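Local coordinates for protein mosquitocidal toxin (Bacillus sphaericus, PDB 2CB4) that forms the catalytic domain of a mosquito-killing toxin and acts as an ADP-ribosyltransferase, probably moving ADP-ribose from NAD+ onto target proteins, at residues M33-L38 and T99-S104; T127-R130 and L136-T139; S228-F231 and N235-E238; Q61-D64 and Q69-I72. The protein carries 1 engineered substitution. One frame throughout, in Å; residues are numbered along the deposited sequence.

Contact 1 of 4, residues M33-L38 and T99-S104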
HETATM    1  N   MSE A  33       0.532 -34.883  -3.717  1.00 36.01           N
HETATM    2  CA  MSE A  33       0.580 -36.220  -4.321  1.00 33.89           C
HETATM    3  C   MSE A  33       1.963 -36.829  -4.579  1.00 46.21           C
HETATM    4  O   MSE A  33       2.115 -38.057  -4.616  1.00 47.22           O
HETATM    5  CB  MSE A  33      -0.351 -36.363  -5.524  1.00 32.59           C
HETATM    6  CG  MSE A  33      -1.771 -35.835  -5.383  1.00 33.22           C
HETATM    7 SE   MSE A  33      -2.797 -36.337  -6.916  1.00 33.23          SE
HETATM    8  CE  MSE A  33      -1.745 -35.584  -8.261  1.00 30.76           C
ATOM      9  N   ASP A  34       2.964 -35.982  -4.771  1.00 47.23           N
ATOM     10  CA  ASP A  34       4.322 -36.468  -5.026  1.00 48.67           C
ATOM     11  C   ASP A  34       5.172 -36.518  -3.747  1.00 52.33           C
ATOM     12  O   ASP A  34       6.364 -36.851  -3.791  1.00 53.73           O
ATOM     13  CB  ASP A  34       5.011 -35.570  -6.047  1.00 51.81           C
ATOM     14  CG  ASP A  34       4.770 -36.026  -7.483  1.00 71.27           C
ATOM     15  OD1 ASP A  34       3.848 -36.853  -7.727  1.00 71.56           O
ATOM     16  OD2 ASP A  34       5.541 -35.574  -8.356  1.00 82.00           O
HETATM   17  N   MSE A  35       4.555 -36.178  -2.615  1.00 43.48           N
HETATM   18  CA  MSE A  35       5.252 -36.149  -1.349  1.00 39.06           C
HETATM   19  C   MSE A  35       4.547 -37.065  -0.365  1.00 42.56           C
HETATM   20  O   MSE A  35       4.473 -36.793   0.819  1.00 43.26           O
HETATM   21  CB  MSE A  35       5.404 -34.687  -0.954  1.00 39.46           C
HETATM   22  CG  MSE A  35       4.340 -34.070  -0.092  1.00 43.71           C
HETATM   23 SE   MSE A  35       4.792 -32.260   0.345  1.00 47.76          SE
HETATM   24  CE  MSE A  35       5.358 -31.901  -1.411  1.00 43.72           C
ATOM     25  N   SER A  36       4.043 -38.177  -0.888  1.00 39.24           N
ATOM     26  CA  SER A  36       3.322 -39.164  -0.116  1.00 39.50           C
ATOM     27  C   SER A  36       4.012 -39.650   1.158  1.00 48.06           C
ATOM     28  O   SER A  36       3.437 -39.618   2.248  1.00 49.13           O
ATOM     29  CB  SER A  36       2.936 -40.357  -1.002  1.00 41.12           C
ATOM     30  OG  SER A  36       2.420 -41.428  -0.214  1.00 46.95           O
ATOM     31  N   SER A  37       5.243 -40.133   1.019  1.00 46.33           N
ATOM     32  CA  SER A  37       5.994 -40.662   2.162  1.00 45.43           C
ATOM     33  C   SER A  37       6.321 -39.576   3.158  1.00 45.65           C
ATOM     34  O   SER A  37       6.176 -39.766   4.367  1.00 45.12           O
ATOM     35  CB  SER A  37       7.270 -41.358   1.684  1.00 49.62           C
ATOM     36  OG  SER A  37       6.952 -42.683   1.285  1.00 61.76           O
ATOM     37  N   LEU A  38       6.754 -38.426   2.657  1.00 39.63           N
ATOM     38  CA  LEU A  38       7.054 -37.337   3.544  1.00 40.10           C
ATOM     39  C   LEU A  38       5.793 -36.921   4.337  1.00 46.67           C
ATOM     40  O   LEU A  38       5.854 -36.718   5.560  1.00 47.02           O
ATOM     41  CB  LEU A  38       7.626 -36.170   2.764  1.00 40.72           C
ATOM     42  CG  LEU A  38       7.683 -34.916   3.627  1.00 46.85           C
ATOM     43  CD1 LEU A  38       8.409 -35.216   4.959  1.00 47.68           C
ATOM     44  CD2 LEU A  38       8.329 -33.762   2.872  1.00 47.43           C
ATOM     45  N   THR A  99      -4.265 -24.117   2.377  1.00 37.52           N
ATOM     46  CA  THR A  99      -3.848 -24.428   1.009  1.00 38.27           C
ATOM     47  C   THR A  99      -2.358 -24.174   0.687  1.00 45.61           C
ATOM     48  O   THR A  99      -1.882 -24.496  -0.401  1.00 46.11           O
ATOM     49  CB  THR A  99      -4.726 -23.632  -0.020  1.00 38.80           C
ATOM     50  OG1 THR A  99      -4.542 -22.226   0.183  1.00 39.43           O
ATOM     51  CG2 THR A  99      -6.227 -23.965   0.157  1.00 30.71           C
ATOM     52  N   ASN A 100      -1.623 -23.595   1.616  1.00 45.78           N
ATOM     53  CA  ASN A 100      -0.210 -23.292   1.364  1.00 47.96           C
ATOM     54  C   ASN A 100       0.745 -24.391   1.826  1.00 56.14           C
ATOM     55  O   ASN A 100       0.468 -25.088   2.803  1.00 55.42           O
ATOM     56  CB  ASN A 100       0.174 -21.956   2.015  1.00 50.42           C
ATOM     57  CG  ASN A 100       0.175 -22.030   3.540  1.00 89.03           C
ATOM     58  OD1 ASN A 100      -0.875 -22.192   4.164  1.00 90.80           O
ATOM     59  ND2 ASN A 100       1.364 -21.961   4.137  1.00 81.64           N
ATOM     60  N   GLN A 101       1.872 -24.545   1.132  1.00 57.23           N
ATOM     61  CA  GLN A 101       2.839 -25.559   1.544  1.00 59.44           C
ATOM     62  C   GLN A 101       3.581 -25.207   2.848  1.00 69.47           C
ATOM     63  O   GLN A 101       4.069 -24.092   3.038  1.00 68.01           O
ATOM     64  CB  GLN A 101       3.817 -25.954   0.438  1.00 60.62           C
ATOM     65  CG  GLN A 101       4.599 -27.248   0.770  1.00 73.60           C
ATOM     66  CD  GLN A 101       5.508 -27.719  -0.359  1.00 94.02           C
ATOM     67  OE1 GLN A 101       6.669 -27.334  -0.425  1.00 93.33           O
ATOM     68  NE2 GLN A 101       4.992 -28.598  -1.211  1.00 82.68           N
ATOM     69  N   ASN A 102       3.621 -26.169   3.757  1.00 72.53           N
ATOM     70  CA  ASN A 102       4.294 -25.989   5.034  1.00 75.04           C
ATOM     71  C   ASN A 102       4.679 -27.370   5.588  1.00 85.59           C
ATOM     72  O   ASN A 102       3.843 -28.067   6.208  1.00 85.06           O
ATOM     73  CB  ASN A 102       3.417 -25.199   6.005  1.00 75.66           C
ATOM     74  CG  ASN A 102       4.085 -24.969   7.367  1.00 99.25           C
ATOM     75  OD1 ASN A 102       4.805 -25.828   7.877  1.00 96.75           O
ATOM     76  ND2 ASN A 102       3.816 -23.813   7.960  1.00 85.78           N
ATOM     77  N   LEU A 103       5.942 -27.746   5.337  1.00 86.57           N
ATOM     78  CA  LEU A 103       6.515 -29.041   5.752  1.00 87.83           C
ATOM     79  C   LEU A 103       6.969 -29.084   7.222  1.00 94.66           C
ATOM     80  O   LEU A 103       7.781 -29.930   7.621  1.00 94.25           O
ATOM     81  CB  LEU A 103       7.618 -29.499   4.782  1.00 87.76           C
ATOM     82  CG  LEU A 103       7.188 -29.575   3.307  1.00 92.39           C
ATOM     83  CD1 LEU A 103       8.373 -29.811   2.374  1.00 92.51           C
ATOM     84  CD2 LEU A 103       6.084 -30.599   3.072  1.00 94.27           C
ATOM     85  N   SER A 104       6.401 -28.171   8.015  1.00 93.09           N
ATOM     86  CA  SER A 104       6.654 -28.071   9.450  1.00 93.43           C
ATOM     87  C   SER A 104       5.520 -28.808  10.194  1.00 99.00           C
ATOM     88  O   SER A 104       4.383 -28.971   9.664  1.00 98.81           O
ATOM     89  CB  SER A 104       6.704 -26.596   9.909  1.00 95.92           C
ATOM     90  OG  SER A 104       7.670 -25.846   9.194  1.00100.00           O
TER

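Contact 2 of 4, residues T127-R130 and L136-T139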
ATOM      1  N   THR A 127     -18.288 -38.484   5.124  1.00 27.73           N
ATOM      2  CA  THR A 127     -18.879 -39.467   5.997  1.00 27.31           C
ATOM      3  C   THR A 127     -19.436 -40.549   5.060  1.00 31.70           C
ATOM      4  O   THR A 127     -19.814 -40.276   3.932  1.00 29.38           O
ATOM      5  CB  THR A 127     -19.971 -38.848   6.952  1.00 30.38           C
ATOM      6  OG1 THR A 127     -20.425 -39.845   7.879  1.00 35.06           O
ATOM      7  CG2 THR A 127     -21.178 -38.325   6.175  1.00 22.01           C
ATOM      8  N   ARG A 128     -19.473 -41.784   5.531  1.00 30.64           N
ATOM      9  CA  ARG A 128     -19.969 -42.882   4.704  1.00 29.74           C
ATOM     10  C   ARG A 128     -21.462 -42.907   4.548  1.00 31.16           C
ATOM     11  O   ARG A 128     -22.187 -42.644   5.500  1.00 29.55           O
ATOM     12  CB  ARG A 128     -19.518 -44.228   5.283  1.00 29.14           C
ATOM     13  CG  ARG A 128     -18.009 -44.331   5.544  1.00 37.81           C
ATOM     14  CD  ARG A 128     -17.626 -45.726   5.992  1.00 38.85           C
ATOM     15  NE  ARG A 128     -17.840 -46.694   4.927  1.00 55.07           N
ATOM     16  CZ  ARG A 128     -18.154 -47.974   5.108  1.00 71.86           C
ATOM     17  NH1 ARG A 128     -18.291 -48.462   6.328  1.00 69.04           N
ATOM     18  NH2 ARG A 128     -18.333 -48.771   4.059  1.00 48.33           N
ATOM     19  N   ALA A 129     -21.922 -43.270   3.343  1.00 28.19           N
ATOM     20  CA  ALA A 129     -23.347 -43.451   3.105  1.00 28.18           C
ATOM     21  C   ALA A 129     -23.726 -44.704   3.968  1.00 34.45           C
ATOM     22  O   ALA A 129     -22.908 -45.620   4.163  1.00 33.47           O
ATOM     23  CB  ALA A 129     -23.605 -43.701   1.628  1.00 28.16           C
ATOM     24  N   ARG A 130     -24.936 -44.721   4.519  1.00 32.75           N
ATOM     25  CA  ARG A 130     -25.364 -45.815   5.377  1.00 32.70           C
ATOM     26  C   ARG A 130     -26.475 -46.639   4.764  1.00 37.64           C
ATOM     27  O   ARG A 130     -27.406 -46.108   4.155  1.00 36.81           O
ATOM     28  CB  ARG A 130     -25.826 -45.285   6.720  1.00 31.14           C
ATOM     29  CG  ARG A 130     -24.739 -44.721   7.574  1.00 33.14           C
ATOM     30  CD  ARG A 130     -25.392 -44.107   8.792  1.00 39.07           C
ATOM     31  NE  ARG A 130     -25.617 -45.115   9.814  1.00 39.10           N
ATOM     32  CZ  ARG A 130     -26.786 -45.408  10.381  1.00 46.72           C
ATOM     33  NH1 ARG A 130     -27.909 -44.773  10.085  1.00 31.46           N
ATOM     34  NH2 ARG A 130     -26.815 -46.349  11.302  1.00 31.87           N
ATOM     35  N   LEU A 136     -30.576 -51.126   1.511  1.00 43.67           N
ATOM     36  CA  LEU A 136     -31.354 -49.914   1.263  1.00 42.68           C
ATOM     37  C   LEU A 136     -30.735 -48.777   2.105  1.00 42.93           C
ATOM     38  O   LEU A 136     -30.299 -49.004   3.250  1.00 42.24           O
ATOM     39  CB  LEU A 136     -32.807 -50.125   1.700  1.00 43.04           C
ATOM     40  CG  LEU A 136     -33.597 -51.194   0.935  1.00 47.64           C
ATOM     41  CD1 LEU A 136     -35.051 -51.212   1.383  1.00 47.71           C
ATOM     42  CD2 LEU A 136     -33.514 -50.918  -0.532  1.00 47.19           C
ATOM     43  N   GLU A 137     -30.699 -47.570   1.545  1.00 36.72           N
ATOM     44  CA  GLU A 137     -30.123 -46.418   2.244  1.00 34.58           C
ATOM     45  C   GLU A 137     -30.919 -45.947   3.451  1.00 36.12           C
ATOM     46  O   GLU A 137     -32.153 -45.788   3.393  1.00 35.85           O
ATOM     47  CB  GLU A 137     -29.884 -45.229   1.298  1.00 35.21           C
ATOM     48  CG  GLU A 137     -28.886 -44.237   1.853  1.00 40.89           C
ATOM     49  CD  GLU A 137     -28.584 -43.062   0.941  1.00 50.55           C
ATOM     50  OE1 GLU A 137     -29.258 -42.889  -0.088  1.00 44.13           O
ATOM     51  OE2 GLU A 137     -27.674 -42.288   1.282  1.00 39.16           O
ATOM     52  N   ILE A 138     -30.196 -45.699   4.539  1.00 31.04           N
ATOM     53  CA  ILE A 138     -30.794 -45.178   5.768  1.00 31.11           C
ATOM     54  C   ILE A 138     -30.095 -43.842   6.116  1.00 35.60           C
ATOM     55  O   ILE A 138     -29.103 -43.470   5.495  1.00 34.14           O
ATOM     56  CB  ILE A 138     -30.733 -46.200   6.948  1.00 33.37           C
ATOM     57  CG1 ILE A 138     -29.290 -46.616   7.228  1.00 32.98           C
ATOM     58  CG2 ILE A 138     -31.610 -47.424   6.633  1.00 31.91           C
ATOM     59  CD1 ILE A 138     -29.148 -47.479   8.472  1.00 29.59           C
ATOM     60  N   THR A 139     -30.644 -43.107   7.081  1.00 32.41           N
ATOM     61  CA  THR A 139     -30.113 -41.809   7.468  1.00 30.96           C
ATOM     62  C   THR A 139     -28.611 -41.805   7.773  1.00 34.28           C
ATOM     63  O   THR A 139     -28.143 -42.570   8.615  1.00 33.76           O
ATOM     64  CB  THR A 139     -30.914 -41.238   8.644  1.00 34.26           C
ATOM     65  OG1 THR A 139     -32.305 -41.424   8.375  1.00 30.44           O
ATOM     66  CG2 THR A 139     -30.634 -39.738   8.832  1.00 31.07           C
TER
HETATM   67  O   HOH W   1     -26.921 -42.666   4.022  1.00 30.21           O

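Contact 3 of 4, residues S228-F231 and N235-E238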
ATOM      1  N   SER A 228     -36.974 -31.971  -9.320  1.00 32.88           N
ATOM      2  CA  SER A 228     -36.173 -31.312 -10.378  1.00 31.09           C
ATOM      3  C   SER A 228     -34.738 -31.914 -10.374  1.00 34.90           C
ATOM      4  O   SER A 228     -34.047 -31.903  -9.354  1.00 33.49           O
ATOM      5  CB  SER A 228     -36.080 -29.797 -10.069  1.00 32.12           C
ATOM      6  OG  SER A 228     -35.282 -29.068 -11.009  1.00 35.08           O
ATOM      7  N   LYS A 229     -34.312 -32.450 -11.510  1.00 33.03           N
ATOM      8  CA  LYS A 229     -32.977 -33.018 -11.667  1.00 32.14           C
ATOM      9  C   LYS A 229     -32.259 -32.172 -12.724  1.00 36.81           C
ATOM     10  O   LYS A 229     -32.733 -32.041 -13.846  1.00 37.48           O
ATOM     11  CB  LYS A 229     -33.046 -34.471 -12.105  1.00 33.14           C
ATOM     12  CG  LYS A 229     -31.685 -35.104 -12.309  1.00 40.13           C
ATOM     13  CD  LYS A 229     -31.801 -36.623 -12.433  1.00 46.13           C
ATOM     14  CE  LYS A 229     -32.154 -37.288 -11.105  1.00 58.57           C
ATOM     15  NZ  LYS A 229     -32.081 -38.800 -11.144  1.00 70.26           N
ATOM     16  N   VAL A 230     -31.132 -31.569 -12.353  1.00 31.95           N
ATOM     17  CA  VAL A 230     -30.398 -30.700 -13.254  1.00 29.74           C
ATOM     18  C   VAL A 230     -28.956 -31.140 -13.514  1.00 33.02           C
ATOM     19  O   VAL A 230     -28.244 -31.528 -12.593  1.00 32.23           O
ATOM     20  CB  VAL A 230     -30.421 -29.231 -12.694  1.00 32.14           C
ATOM     21  CG1 VAL A 230     -29.652 -28.276 -13.572  1.00 31.62           C
ATOM     22  CG2 VAL A 230     -31.843 -28.751 -12.548  1.00 31.22           C
ATOM     23  N   PHE A 231     -28.541 -31.062 -14.781  1.00 29.81           N
ATOM     24  CA  PHE A 231     -27.168 -31.359 -15.195  1.00 29.45           C
ATOM     25  C   PHE A 231     -26.438 -30.048 -15.134  1.00 31.87           C
ATOM     26  O   PHE A 231     -26.764 -29.105 -15.829  1.00 31.78           O
ATOM     27  CB  PHE A 231     -27.107 -31.969 -16.600  1.00 31.66           C
ATOM     28  CG  PHE A 231     -27.645 -33.345 -16.626  1.00 34.96           C
ATOM     29  CD1 PHE A 231     -26.797 -34.437 -16.552  1.00 37.96           C
ATOM     30  CD2 PHE A 231     -29.025 -33.546 -16.512  1.00 39.09           C
ATOM     31  CE1 PHE A 231     -27.312 -35.725 -16.485  1.00 39.20           C
ATOM     32  CE2 PHE A 231     -29.555 -34.835 -16.428  1.00 41.88           C
ATOM     33  CZ  PHE A 231     -28.689 -35.926 -16.421  1.00 39.67           C
ATOM     34  N   ASN A 235     -21.429 -21.692 -13.805  1.00 27.47           N
ATOM     35  CA  ASN A 235     -22.338 -20.562 -13.711  1.00 27.13           C
ATOM     36  C   ASN A 235     -23.774 -20.876 -14.044  1.00 29.05           C
ATOM     37  O   ASN A 235     -24.477 -20.034 -14.583  1.00 27.20           O
ATOM     38  CB  ASN A 235     -21.884 -19.417 -14.625  1.00 29.80           C
ATOM     39  CG  ASN A 235     -20.469 -18.961 -14.339  1.00 62.62           C
ATOM     40  OD1 ASN A 235     -19.660 -18.781 -15.271  1.00 57.14           O
ATOM     41  ND2 ASN A 235     -20.144 -18.790 -13.051  1.00 55.87           N
ATOM     42  N   HIS A 236     -24.216 -22.078 -13.712  1.00 25.35           N
ATOM     43  CA  HIS A 236     -25.590 -22.437 -13.948  1.00 24.34           C
ATOM     44  C   HIS A 236     -26.461 -21.409 -13.225  1.00 30.51           C
ATOM     45  O   HIS A 236     -26.151 -21.007 -12.085  1.00 29.63           O
ATOM     46  CB  HIS A 236     -25.857 -23.807 -13.382  1.00 24.15           C
ATOM     47  CG  HIS A 236     -27.091 -24.408 -13.928  1.00 27.38           C
ATOM     48  ND1 HIS A 236     -28.347 -23.964 -13.570  1.00 29.23           N
ATOM     49  CD2 HIS A 236     -27.271 -25.345 -14.884  1.00 29.05           C
ATOM     50  CE1 HIS A 236     -29.253 -24.636 -14.252  1.00 28.56           C
ATOM     51  NE2 HIS A 236     -28.626 -25.482 -15.054  1.00 29.30           N
ATOM     52  N   SER A 237     -27.540 -20.973 -13.871  1.00 29.32           N
ATOM     53  CA  SER A 237     -28.406 -19.963 -13.245  1.00 29.93           C
ATOM     54  C   SER A 237     -28.978 -20.319 -11.881  1.00 36.69           C
ATOM     55  O   SER A 237     -29.250 -19.422 -11.054  1.00 38.07           O
ATOM     56  CB  SER A 237     -29.506 -19.437 -14.177  1.00 31.93           C
ATOM     57  OG  SER A 237     -30.515 -20.407 -14.372  1.00 43.84           O
ATOM     58  N   GLU A 238     -29.181 -21.588 -11.601  1.00 32.80           N
ATOM     59  CA  GLU A 238     -29.740 -21.849 -10.274  1.00 33.85           C
ATOM     60  C   GLU A 238     -28.739 -22.500  -9.313  1.00 33.93           C
ATOM     61  O   GLU A 238     -29.128 -23.047  -8.273  1.00 32.19           O
ATOM     62  CB  GLU A 238     -30.975 -22.742 -10.451  1.00 36.16           C
ATOM     63  CG  GLU A 238     -32.248 -21.959 -10.867  1.00 53.69           C
ATOM     64  CD  GLU A 238     -33.120 -22.711 -11.897  1.00 91.04           C
ATOM     65  OE1 GLU A 238     -32.658 -23.742 -12.497  1.00 66.11           O
ATOM     66  OE2 GLU A 238     -34.283 -22.258 -12.084  1.00 94.44           O
TER

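Contact 4 of 4, residues Q61-D64 and Q69-I72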
ATOM      1  N   GLN A  61      -9.718 -50.782  -1.786  1.00 45.71           N
ATOM      2  CA  GLN A  61     -10.586 -51.029  -2.935  1.00 47.68           C
ATOM      3  C   GLN A  61     -11.329 -49.781  -3.360  1.00 52.58           C
ATOM      4  O   GLN A  61     -12.492 -49.845  -3.757  1.00 50.40           O
ATOM      5  CB  GLN A  61     -11.585 -52.135  -2.618  1.00 49.48           C
ATOM      6  CG  GLN A  61     -10.898 -53.498  -2.469  1.00 67.76           C
ATOM      7  CD  GLN A  61     -11.727 -54.475  -1.678  1.00 90.87           C
ATOM      8  OE1 GLN A  61     -12.580 -54.057  -0.898  1.00 88.50           O
ATOM      9  NE2 GLN A  61     -11.474 -55.738  -1.883  1.00 83.20           N
ATOM     10  N   THR A  62     -10.655 -48.647  -3.256  1.00 51.39           N
ATOM     11  CA  THR A  62     -11.290 -47.410  -3.658  1.00 51.09           C
ATOM     12  C   THR A  62     -11.116 -47.333  -5.166  1.00 57.81           C
ATOM     13  O   THR A  62     -11.835 -46.609  -5.856  1.00 56.48           O
ATOM     14  CB  THR A  62     -10.751 -46.179  -2.908  1.00 37.18           C
ATOM     15  OG1 THR A  62      -9.380 -45.914  -3.266  1.00 33.59           O
ATOM     16  CG2 THR A  62     -10.921 -46.352  -1.443  1.00 26.52           C
ATOM     17  N   ILE A  63     -10.196 -48.164  -5.640  1.00 56.49           N
ATOM     18  CA  ILE A  63      -9.886 -48.302  -7.044  1.00 56.92           C
ATOM     19  C   ILE A  63     -10.059 -49.752  -7.550  1.00 64.70           C
ATOM     20  O   ILE A  63      -9.591 -50.698  -6.887  1.00 62.88           O
ATOM     21  CB  ILE A  63      -8.470 -47.947  -7.277  1.00 58.46           C
ATOM     22  CG1 ILE A  63      -8.407 -46.479  -7.694  1.00 56.53           C
ATOM     23  CG2 ILE A  63      -7.945 -48.891  -8.320  1.00 60.15           C
ATOM     24  CD1 ILE A  63      -7.169 -45.854  -7.340  1.00 55.19           C
ATOM     25  N   ASP A  64     -10.702 -49.914  -8.724  1.00 66.69           N
ATOM     26  CA  ASP A  64     -10.891 -51.254  -9.341  1.00 68.65           C
ATOM     27  C   ASP A  64      -9.521 -51.682  -9.885  1.00 73.59           C
ATOM     28  O   ASP A  64      -8.818 -50.924 -10.549  1.00 71.11           O
ATOM     29  CB  ASP A  64     -11.989 -51.268 -10.466  1.00 71.73           C
ATOM     30  CG  ASP A  64     -12.491 -52.728 -10.850  1.00 87.73           C
ATOM     31  OD1 ASP A  64     -11.680 -53.678 -10.908  1.00 89.29           O
ATOM     32  OD2 ASP A  64     -13.696 -52.892 -11.167  1.00 91.28           O
ATOM     33  N   GLN A  69      -9.852 -47.919 -12.548  1.00 56.01           N
ATOM     34  CA  GLN A  69     -10.936 -46.987 -12.277  1.00 53.11           C
ATOM     35  C   GLN A  69     -11.564 -46.986 -10.890  1.00 53.66           C
ATOM     36  O   GLN A  69     -11.625 -48.014 -10.169  1.00 55.31           O
ATOM     37  CB  GLN A  69     -12.006 -47.269 -13.303  1.00 54.23           C
ATOM     38  CG  GLN A  69     -11.444 -47.151 -14.703  1.00 80.68           C
ATOM     39  CD  GLN A  69     -12.508 -47.019 -15.747  1.00110.41           C
ATOM     40  OE1 GLN A  69     -13.686 -47.129 -15.454  1.00105.13           O
ATOM     41  NE2 GLN A  69     -12.061 -46.819 -16.991  1.00107.05           N
ATOM     42  N   ILE A  70     -12.070 -45.805 -10.515  1.00 41.77           N
ATOM     43  CA  ILE A  70     -12.695 -45.616  -9.235  1.00 37.03           C
ATOM     44  C   ILE A  70     -13.773 -46.671  -9.042  1.00 41.65           C
ATOM     45  O   ILE A  70     -14.624 -46.896  -9.905  1.00 44.84           O
ATOM     46  CB  ILE A  70     -13.292 -44.136  -9.099  1.00 37.52           C
ATOM     47  CG1 ILE A  70     -12.223 -43.075  -9.366  1.00 36.43           C
ATOM     48  CG2 ILE A  70     -13.889 -43.893  -7.773  1.00 33.15           C
ATOM     49  CD1 ILE A  70     -10.976 -43.321  -8.634  1.00 36.67           C
ATOM     50  N   GLN A  71     -13.764 -47.286  -7.875  1.00 33.85           N
ATOM     51  CA  GLN A  71     -14.752 -48.278  -7.483  1.00 33.35           C
ATOM     52  C   GLN A  71     -16.027 -47.535  -7.070  1.00 36.95           C
ATOM     53  O   GLN A  71     -16.053 -46.781  -6.079  1.00 37.58           O
ATOM     54  CB  GLN A  71     -14.205 -49.089  -6.295  1.00 34.89           C
ATOM     55  CG  GLN A  71     -15.084 -50.250  -5.868  1.00 47.15           C
ATOM     56  CD  GLN A  71     -15.239 -51.254  -6.969  1.00 67.75           C
ATOM     57  OE1 GLN A  71     -14.306 -51.485  -7.742  1.00 66.17           O
ATOM     58  NE2 GLN A  71     -16.437 -51.815  -7.102  1.00 56.91           N
ATOM     59  N   ILE A  72     -17.084 -47.741  -7.832  1.00 31.70           N
ATOM     60  CA  ILE A  72     -18.341 -47.078  -7.572  1.00 30.64           C
ATOM     61  C   ILE A  72     -19.386 -48.075  -7.091  1.00 37.81           C
ATOM     62  O   ILE A  72     -20.073 -48.690  -7.896  1.00 39.67           O
ATOM     63  CB  ILE A  72     -18.823 -46.318  -8.874  1.00 32.67           C
ATOM     64  CG1 ILE A  72     -17.776 -45.265  -9.277  1.00 31.96           C
ATOM     65  CG2 ILE A  72     -20.209 -45.678  -8.676  1.00 31.77           C
ATOM     66  CD1 ILE A  72     -17.963 -44.735 -10.627  1.00 41.01           C
TER
HETATM   67  O   HOH W   2     -14.133 -45.793  -4.568  1.00 36.21           O

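Contact 1 of 4, residues M33-L38 and T99-S104
The amide nitrogen NE2 of Gln101 is touched by the end of Met35, a residue present here as selenomethionine: its methyl CE lies 3.3 Å from Gln101 NE2 and its SE lies 4.0 Å from the same nitrogen. This is van der Waals contact of an amide nitrogen with a methyl next to selenium rather than a hydrogen bond. Gln101 reaches it with an extended chain. Met35 occupies the N-cap position before helix 36-44, and its extended run from CB through CG brings SE beside the other partner, with Met35 SE 3.4 Å from Leu103 CD2. The bend that follows (chi3 43°) sets only CE, turning it to the amide. The methyl CD2 of Leu103 is shared with the first turn of the helix, for Leu103 CD2 stands 3.9 Å from Leu38 CD2, and the second branch also joins in, Leu103 CD1 being 4.0 Å from Leu38 CD2. The two leucine side chains cross at about a right angle, and their close approaches are between these methyls. Beside this patch Gln101 packs on Trp31, while Met33 and Asp34 lie against Asn113 and His110 of a second subunit. With methyls and a selenoether as its main surfaces, this small surface contact between helix start and loop rests on shape and dispersion.

Contact 2 of 4, residues T127-R130 and L136-T139
Arg130 and Ile138 share one direct backbone hydrogen bond, Ile138 N to Arg130 O at 2.8 Å, nearly straight at the hydrogen (170°) although the donor stands above the carbonyl plane. The bond in the other direction is replaced by a water, which accepts from Arg130 N at 2.9 Å and lies 2.8 Å from Ile138 O. The water is also 2.9 Å from Glu137 OE2; acceptors around it outnumber its protons, so these bonds must be shared. Glu137 OE2 has its stronger partner in Arg77, with which it forms a salt bridge. Among side-chain bonds, the guanidinium of Arg130 gives NH1 to Thr139 O at 2.7 Å, in the carbonyl plane and close to the guanidinium plane. A bend in the arginine chain (chi3 85°) carries the group round to this carbonyl, and its other terminal nitrogen, NH2, bonds Asn269 OD1, so two ends hold its rotation. Van der Waals packing completes the set: Ile138 CD1 covers one face of the guanidinium, 3.4 Å from Arg130 NH1, and the purely apolar part is Ile138 CG1, 3.7 Å from Arg130 CB. The segments belong to the beta hairpin of strands 123-131 and 137-138 in the ADP-ribosyltransferase-like domain; strand 123-131 is further paired antiparallel with strands 78-82 and 180-184, while the backbones of Glu137 and Thr139 bond to Leu272 and Asn270.

Contact 3 of 4, residues S228-F231 and N235-E238
Strand 229-231, part of the domain's mixed sheet, meets the loop that follows it where Val230 touches the ring of His236. The methyl Val230 CG1 sits 3.3 Å from His236 NE2 and approaches the ring obliquely; it is also 3.7 Å from His236 CE1. This methyl is trans to the valine nitrogen (chi1 179°), which sends it from the strand toward the loop. The next residue adds a looser touch through its backbone, Phe231 O being 3.9 Å from His236 CD2. Across the ring from NE2, the orientation of the imidazole is set by its own loop: Glu238 N donates to His236 ND1 at 3.2 Å, almost straight at 175° and with the donor in the ring plane. ND1 is therefore the accepting nitrogen, and this local bond turns the NE2 side to the strand. Further aromatic neighbours help to fix the ring, which stands edge-to-face with Trp207 and meets His233 with the planes about 40° apart. Val230 also packs on Arg205 and Trp207 of strand 202-208, to which strand 229-231 runs parallel, with backbone bonds from Val230 to Ile206 and Ile208; on the loop side, His236 O accepts from Asn87 ND2 in helix 86-92.

Contact 4 of 4, residues Q61-D64 and Q69-I72
The backbones of Ile63 and Ile70 are bridged, their CA atoms 4.5 Å apart, flanked by two nearly straight backbone hydrogen bonds, Gln71 N to Thr62 O at 2.9 Å and Asp64 N to Gln69 O at 2.6 Å. A water bonds Thr62 O and Gln71 O, so Thr62 O takes both the amide of Gln71 and this water, whose protons must be shared among more acceptors than they can serve at once. Gln71 lays its aliphatic part against segment 61-64, its CB 3.2 Å from Gln61 O. The chain then bends at chi2 (62°), bringing Gln71 OE1 to 3.6 Å from Asp64 CB, with the amide and carboxylate planes 48° apart. The chain thus goes out and back as a small hairpin-like turn, with a single bridge, in the long loop between helix 36-44 and strand 78-82. Within the turn, Asp64 OD1 accepts from Asn66 N two residues on, an Asx turn, while Gln71 NE2 bonds Asp73 OD2. The isoleucine side chains cross at a slant, where Ile63 CG1 and Ile70 CD1 touch at 4.2 Å. The loop at Pro159 and Gly160 lies alongside: Ile70 packs on Pro159 and Thr62 OG1 accepts from Gly160 N; Gln61 and Gln71 both rest on His76.

Along the chain, contact 4 lies nested in the 60-residue span closed by contact 1, followed by contact 2 and then contact 3. None touches another. Contacts 2 and 4 have the closest centres, about 19 Å apart, and contacts 1 and 3 the most distant, about 36 Å. Contacts 2 and 3 reach the same mixed sheet, through strands 123-131 with 137-138 and strand 229-231 respectively. Contacts 1 and 4 instead tie loops, one to the start of helix 36-44 and one within the connection leading to strand 78-82. Contacts 1, 3 and 4 lie at the surface and contact 2 is partly buried, the four being spread over the ADP-ribosyltransferase domain, with contacts 1 and 2 on opposite sides of its centre.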